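Local coordinates for protein cellulase (Clostridium cellulovorans, PDB 6UI3) that probably cleaves beta-1,4 linkages within cellulose and related plant polysaccharides, as the family 5 catalytic domain of a larger endoglucanase, at residues I225-N228 with L229-I233; A246-I249 with D250-F253. One frame throughout, in Å; residues are numbered along the deposited sequence. Where two conformers were deposited one is given.

Interaction 1. Residues I225-N228 with L229-I233; sequences IPYN and LALNI
Tyr-227 and Asn-232 meet across a short helical turn by backbone and side chain alike. This turn, helix 227-230, lies between strand 217-222 and helix 243-261 of the TIM barrel. A cis peptide bond before Pro-226 leads into it. Pro-226 sits at the N-cap, and its O takes the N-H of Ala-230 at 2.9 Å and, weakly, that of Leu-229. The O of Tyr-227 accepts two N-H groups from opposite faces of its plane: Leu-231 N and Asn-232 N, each 3.0 Å from Tyr-227 O. Asn-232 ND2 gives to Asn-228 OD1 at 3.0 Å and 165°. The acceptor lies in the amide plane of Asn-232, but the donor sits above the carbonyl plane of Asn-228, and the two amide planes are 50° apart.

The apolar contacts gather round the tyrosine ring. Its CG is anti to the backbone N (chi1 170°), which carries the ring forward, onto Leu-231 and Asn-232. Asn-232 CB makes a CH-pi contact over one face, 4.0 Å from the centroid of the Tyr-227 ring. Leu-231 CB approaches the ring obliquely, 3.9 Å from Tyr-227 CD1.

Lys-277 NZ bonds to the O atoms of Asn-228 and Asn-232. Asn-232 OD1 takes the N-H of Ala-234. Asn-232 is thus bonded through its backbone N and O and both ends of its amide, which probably holds the side-chain rotation just beyond the helix end.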
ATOM      1  N   ILE A 225      13.860   0.553  -3.878  1.00  6.60           N
ATOM      2  CA  ILE A 225      15.050   1.371  -4.093  1.00  8.01           C
ATOM      3  C   ILE A 225      16.299   0.680  -3.567  1.00  7.69           C
ATOM      4  O   ILE A 225      16.226  -0.043  -2.560  1.00  8.11           O
ATOM      5  CB  ILE A 225      14.907   2.768  -3.449  1.00  7.77           C
ATOM      6  CG1 ILE A 225      14.645   2.682  -1.944  1.00  8.18           C
ATOM      7  CG2 ILE A 225      13.818   3.577  -4.186  1.00  8.92           C
ATOM      8  CD1 ILE A 225      14.775   4.039  -1.240  1.00  9.17           C
ATOM      9  N   PRO A 226      17.452   0.871  -4.216  1.00  7.45           N
ATOM     10  CA  PRO A 226      17.604   1.514  -5.521  1.00  7.89           C
ATOM     11  C   PRO A 226      16.959   0.658  -6.611  1.00  7.72           C
ATOM     12  O   PRO A 226      16.980  -0.569  -6.547  1.00  8.61           O
ATOM     13  CB  PRO A 226      19.126   1.639  -5.696  1.00  9.63           C
ATOM     14  CG  PRO A 226      19.702   0.645  -4.787  1.00 12.44           C
ATOM     15  CD  PRO A 226      18.722   0.329  -3.710  1.00  9.15           C
ATOM     16  N   TYR A 227      16.368   1.311  -7.605  1.00  7.84           N
ATOM     17  CA  TYR A 227      15.565   0.622  -8.606  1.00  8.19           C
ATOM     18  C   TYR A 227      16.328  -0.483  -9.330  1.00  8.23           C
ATOM     19  O   TYR A 227      15.790  -1.575  -9.551  1.00  8.48           O
ATOM     20  CB  TYR A 227      15.032   1.645  -9.621  1.00  9.71           C
ATOM     21  CG  TYR A 227      14.385   1.013 -10.821  1.00 11.69           C
ATOM     22  CD1 TYR A 227      13.136   0.428 -10.723  1.00 13.64           C
ATOM     23  CD2 TYR A 227      15.025   0.986 -12.050  1.00 12.49           C
ATOM     24  CE1 TYR A 227      12.545  -0.178 -11.821  1.00 15.53           C
ATOM     25  CE2 TYR A 227      14.438   0.387 -13.146  1.00 14.67           C
ATOM     26  CZ  TYR A 227      13.206  -0.190 -13.018  1.00 15.84           C
ATOM     27  OH  TYR A 227      12.631  -0.788 -14.127  1.00 20.48           O
ATOM     28  N   ASN A 228      17.559  -0.215  -9.772  1.00  8.31           N
ATOM     29  CA  ASN A 228      18.223  -1.188 -10.640  1.00  8.96           C
ATOM     30  C   ASN A 228      18.477  -2.511  -9.941  1.00  8.12           C
ATOM     31  O   ASN A 228      18.466  -3.560 -10.592  1.00  9.62           O
ATOM     32  CB  ASN A 228      19.511  -0.607 -11.217  1.00 10.69           C
ATOM     33  CG  ASN A 228      19.254   0.382 -12.323  1.00 13.30           C
ATOM     34  OD1 ASN A 228      18.239   0.319 -13.016  1.00 13.19           O
ATOM     35  ND2 ASN A 228      20.196   1.291 -12.518  1.00 16.00           N
ATOM     36  N   LEU A 229      18.695  -2.485  -8.628  1.00  8.37           N
ATOM     37  CA  LEU A 229      18.844  -3.703  -7.844  1.00  7.83           C
ATOM     38  C   LEU A 229      17.492  -4.289  -7.459  1.00  7.88           C
ATOM     39  O   LEU A 229      17.268  -5.500  -7.586  1.00  8.74           O
ATOM     40  CB  LEU A 229      19.645  -3.384  -6.578  1.00  8.61           C
ATOM     41  CG  LEU A 229      19.760  -4.529  -5.574  1.00  8.76           C
ATOM     42  CD1 LEU A 229      20.559  -5.703  -6.127  1.00  9.26           C
ATOM     43  CD2 LEU A 229      20.370  -4.044  -4.249  1.00  9.51           C
ATOM     44  N   ALA A 230      16.585  -3.452  -6.966  1.00  7.29           N
ATOM     45  CA  ALA A 230      15.393  -3.952  -6.299  1.00  7.56           C
ATOM     46  C   ALA A 230      14.278  -4.372  -7.238  1.00  7.72           C
ATOM     47  O   ALA A 230      13.515  -5.289  -6.905  1.00  9.27           O
ATOM     48  CB  ALA A 230      14.827  -2.922  -5.312  1.00  9.01           C
ATOM     49  N   LEU A 231      14.114  -3.705  -8.374  1.00  7.95           N
ATOM     50  CA  LEU A 231      12.939  -3.923  -9.200  1.00  9.44           C
ATOM     51  C   LEU A 231      13.212  -4.070 -10.687  1.00  9.90           C
ATOM     52  O   LEU A 231      12.373  -4.648 -11.380  1.00 11.69           O
ATOM     53  CB  LEU A 231      11.909  -2.806  -8.976  1.00 11.34           C
ATOM     54  CG  LEU A 231      10.493  -2.981  -9.527  1.00 13.62           C
ATOM     55  CD1 LEU A 231       9.893  -4.275  -9.041  1.00 16.55           C
ATOM     56  CD2 LEU A 231       9.631  -1.797  -9.115  1.00 16.18           C
ATOM     57  N   ASN A 232      14.331  -3.584 -11.202  1.00  9.17           N
ATOM     58  CA  ASN A 232      14.642  -3.762 -12.619  1.00  9.06           C
ATOM     59  C   ASN A 232      14.956  -5.229 -12.867  1.00  9.46           C
ATOM     60  O   ASN A 232      15.911  -5.766 -12.307  1.00 11.01           O
ATOM     61  CB  ASN A 232      15.858  -2.903 -12.935  1.00  9.68           C
ATOM     62  CG  ASN A 232      16.162  -2.800 -14.404  1.00 10.60           C
ATOM     63  OD1 ASN A 232      15.737  -3.612 -15.218  1.00 10.99           O
ATOM     64  ND2 ASN A 232      16.967  -1.799 -14.743  1.00 11.48           N
ATOM     65  N   ILE A 233      14.173  -5.880 -13.730  1.00  9.00           N
ATOM     66  CA  ILE A 233      14.305  -7.307 -13.984  1.00 10.16           C
ATOM     67  C   ILE A 233      15.123  -7.622 -15.228  1.00 10.83           C
ATOM     68  O   ILE A 233      15.285  -8.802 -15.563  1.00 12.09           O
ATOM     69  CB  ILE A 233      12.931  -8.011 -14.057  1.00 11.62           C
ATOM     70  CG1 ILE A 233      12.057  -7.445 -15.176  1.00 12.69           C
ATOM     71  CG2 ILE A 233      12.203  -7.895 -12.725  1.00 12.62           C
ATOM     72  CD1 ILE A 233      10.787  -8.274 -15.474  1.00 14.06           C
TER

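Interaction 2. Residues A246-I249 with D250-F253; sequences AAFI and DKTF
Phe-248 lays one ring face over the hydroxyl of Thr-252, one helical turn on. Thr-252 OG1 lies 3.9 Å above the ring plane, displaced toward the rim, and is 3.9 Å from Phe-248 CE2. The ring is turned toward this later part of the helix because its CG is anti to the backbone N (chi1 -173°). Thr-252 OG1 also donates to Phe-248 O at 2.9 Å. The threonine chi1 of -62° sets OG1 beside the backbone N, within reach of that carbonyl. Thr-252 N also bonds to Phe-248 O, at 3.1 Å, and the two donors arrive from opposite faces of the carbonyl plane.

Ile-249 and Phe-253 run side by side and point the same way. In the conformer described, Ile-249 CG2 touches Phe-253 CD1 at 3.7 Å, and the ring turns its edge to Ile-249 O. Ile-249 O accepts the N-H of Phe-253, with Phe-253 N 3.0 Å away, nearly in line with the carbonyl bond. Asp-250 N and Lys-251 N bond to Ala-246 O and Ala-247 O in the regular alpha-helical pattern.

Helix 243-261 is an outer helix of the TIM barrel, between strands 217-222 and 267-272. Asp-250 OD2 forms a salt bridge with Arg-254 farther along it. Ile-249 meets Phe-289, and Phe-253 packs edge-to-face on Tyr-290, both of helix 280-296. Ile-249 and Phe-253 thus turn to that helix, while Phe-248 and Thr-252 turn to Ile-225, and the buried threonine hydroxyl is satisfied by its own helix backbone.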
ATOM      1  N   ALA A 246      22.939   0.737   0.106  1.00  7.85           N
ATOM      2  CA  ALA A 246      22.596   1.058   1.485  1.00  7.73           C
ATOM      3  C   ALA A 246      22.576   2.561   1.708  1.00  8.04           C
ATOM      4  O   ALA A 246      21.670   3.085   2.372  1.00  8.51           O
ATOM      5  CB  ALA A 246      23.572   0.369   2.435  1.00  9.02           C
ATOM      6  N   ALA A 247      23.563   3.272   1.158  1.00  7.67           N
ATOM      7  CA  ALA A 247      23.613   4.721   1.325  1.00  8.15           C
ATOM      8  C   ALA A 247      22.391   5.389   0.710  1.00  8.30           C
ATOM      9  O   ALA A 247      21.851   6.350   1.273  1.00  8.10           O
ATOM     10  CB  ALA A 247      24.894   5.260   0.698  1.00  9.84           C
ATOM     11  N   PHE A 248      21.942   4.908  -0.451  1.00  8.13           N
ATOM     12  CA  PHE A 248      20.780   5.516  -1.092  1.00  8.10           C
ATOM     13  C   PHE A 248      19.525   5.327  -0.237  1.00  7.50           C
ATOM     14  O   PHE A 248      18.701   6.247  -0.086  1.00  7.81           O
ATOM     15  CB  PHE A 248      20.584   4.942  -2.498  1.00  9.34           C
ATOM     16  CG  PHE A 248      19.508   5.641  -3.269  1.00  9.94           C
ATOM     17  CD1 PHE A 248      19.738   6.888  -3.826  1.00 14.53           C
ATOM     18  CD2 PHE A 248      18.254   5.081  -3.409  1.00  9.57           C
ATOM     19  CE1 PHE A 248      18.721   7.554  -4.513  1.00 15.04           C
ATOM     20  CE2 PHE A 248      17.245   5.733  -4.086  1.00 10.63           C
ATOM     21  CZ  PHE A 248      17.470   6.961  -4.641  1.00 13.00           C
ATOM     22  N   ILE A 249      19.344   4.127   0.305  1.00  7.35           N
ATOM     23  CA  ILE A 249      18.215   3.864   1.187  1.00  7.51           C
ATOM     24  C   ILE A 249      18.280   4.762   2.416  1.00  7.01           C
ATOM     25  O   ILE A 249      17.286   5.389   2.804  1.00  7.22           O
ATOM     26  CB  ILE A 249      18.184   2.376   1.574  1.00  7.36           C
ATOM     27  CG1 ILE A 249      17.836   1.506   0.368  1.00  8.01           C
ATOM     28  CG2 ILE A 249      17.196   2.132   2.705  1.00  8.34           C
ATOM     29  CD1 ILE A 249      18.181   0.027   0.555  1.00  8.92           C
ATOM     30  N   ASP A 250      19.448   4.828   3.054  1.00  7.13           N
ATOM     31  CA  ASP A 250      19.574   5.612   4.276  1.00  7.30           C
ATOM     32  C   ASP A 250      19.278   7.089   4.025  1.00  7.57           C
ATOM     33  O   ASP A 250      18.569   7.731   4.811  1.00  7.79           O
ATOM     34  CB  ASP A 250      20.970   5.433   4.870  1.00  8.31           C
ATOM     35  CG  ASP A 250      21.088   6.066   6.220  1.00 11.59           C
ATOM     36  OD1 ASP A 250      20.608   5.446   7.183  1.00 14.63           O
ATOM     37  OD2 ASP A 250      21.608   7.191   6.339  1.00 12.41           O
ATOM     38  N   LYS A 251      19.808   7.643   2.927  1.00  7.20           N
ATOM     39  CA  LYS A 251      19.561   9.046   2.601  1.00  7.71           C
ATOM     40  C   LYS A 251      18.078   9.299   2.390  1.00  7.20           C
ATOM     41  O   LYS A 251      17.522  10.292   2.882  1.00  7.90           O
ATOM     42  CB  LYS A 251      20.362   9.427   1.353  1.00  9.12           C
ATOM     43  CG  LYS A 251      20.182  10.878   0.858  1.00 10.51           C
ATOM     44  CD  LYS A 251      21.105  11.193  -0.306  1.00 16.01           C
ATOM     45  CE  LYS A 251      20.615  10.561  -1.592  1.00 19.73           C
ATOM     46  NZ  LYS A 251      21.659  10.659  -2.666  1.00 24.13           N
ATOM     47  N   THR A 252      17.417   8.401   1.667  1.00  7.11           N
ATOM     48  CA  THR A 252      15.996   8.570   1.383  1.00  7.34           C
ATOM     49  C   THR A 252      15.195   8.569   2.672  1.00  7.33           C
ATOM     50  O   THR A 252      14.315   9.409   2.869  1.00  7.71           O
ATOM     51  CB  THR A 252      15.506   7.459   0.448  1.00  7.86           C
ATOM     52  OG1 THR A 252      16.190   7.522  -0.806  1.00  9.74           O
ATOM     53  CG2 THR A 252      14.014   7.564   0.166  1.00  8.77           C
ATOM     54  N   PHE A 253      15.491   7.629   3.573  1.00  7.45           N
ATOM     55  CA  PHE A 253      14.715   7.522   4.806  0.57  7.57           C
ATOM     56  C   PHE A 253      14.982   8.692   5.744  1.00  7.85           C
ATOM     57  O   PHE A 253      14.054   9.200   6.386  1.00  7.66           O
ATOM     58  CB  PHE A 253      14.942   6.165   5.490  0.57  7.70           C
ATOM     59  CG  PHE A 253      14.042   5.084   4.956  0.57  8.11           C
ATOM     60  CD1 PHE A 253      14.475   4.263   3.931  0.57  8.99           C
ATOM     61  CD2 PHE A 253      12.745   4.938   5.436  0.57  7.92           C
ATOM     62  CE1 PHE A 253      13.655   3.300   3.402  0.57  9.28           C
ATOM     63  CE2 PHE A 253      11.906   3.979   4.899  0.57  8.93           C
ATOM     64  CZ  PHE A 253      12.370   3.153   3.887  0.57  8.58           C
TER

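How the interactions relate
Both interactions are local and join adjoining segments, so neither closes a long loop. They come in series along the chain, without nesting or crossing. Strand 217-222 of the eight-stranded parallel barrel ends first. Interaction 1 follows in residues 225-233, built round the one-turn helix 227-230. The chain continues into helix 243-261, where interaction 2 spans two turns. This helix precedes strand 267-272 and so belongs to the outer helical layer of the TIM barrel. The centres are about 14 Å apart, yet the two touch. Ile-225 reaches Phe-248, Ile-249 and Thr-252, with Ile-225 CB 3.8 Å from Phe-248 CE2. Both also pack on helix 280-296.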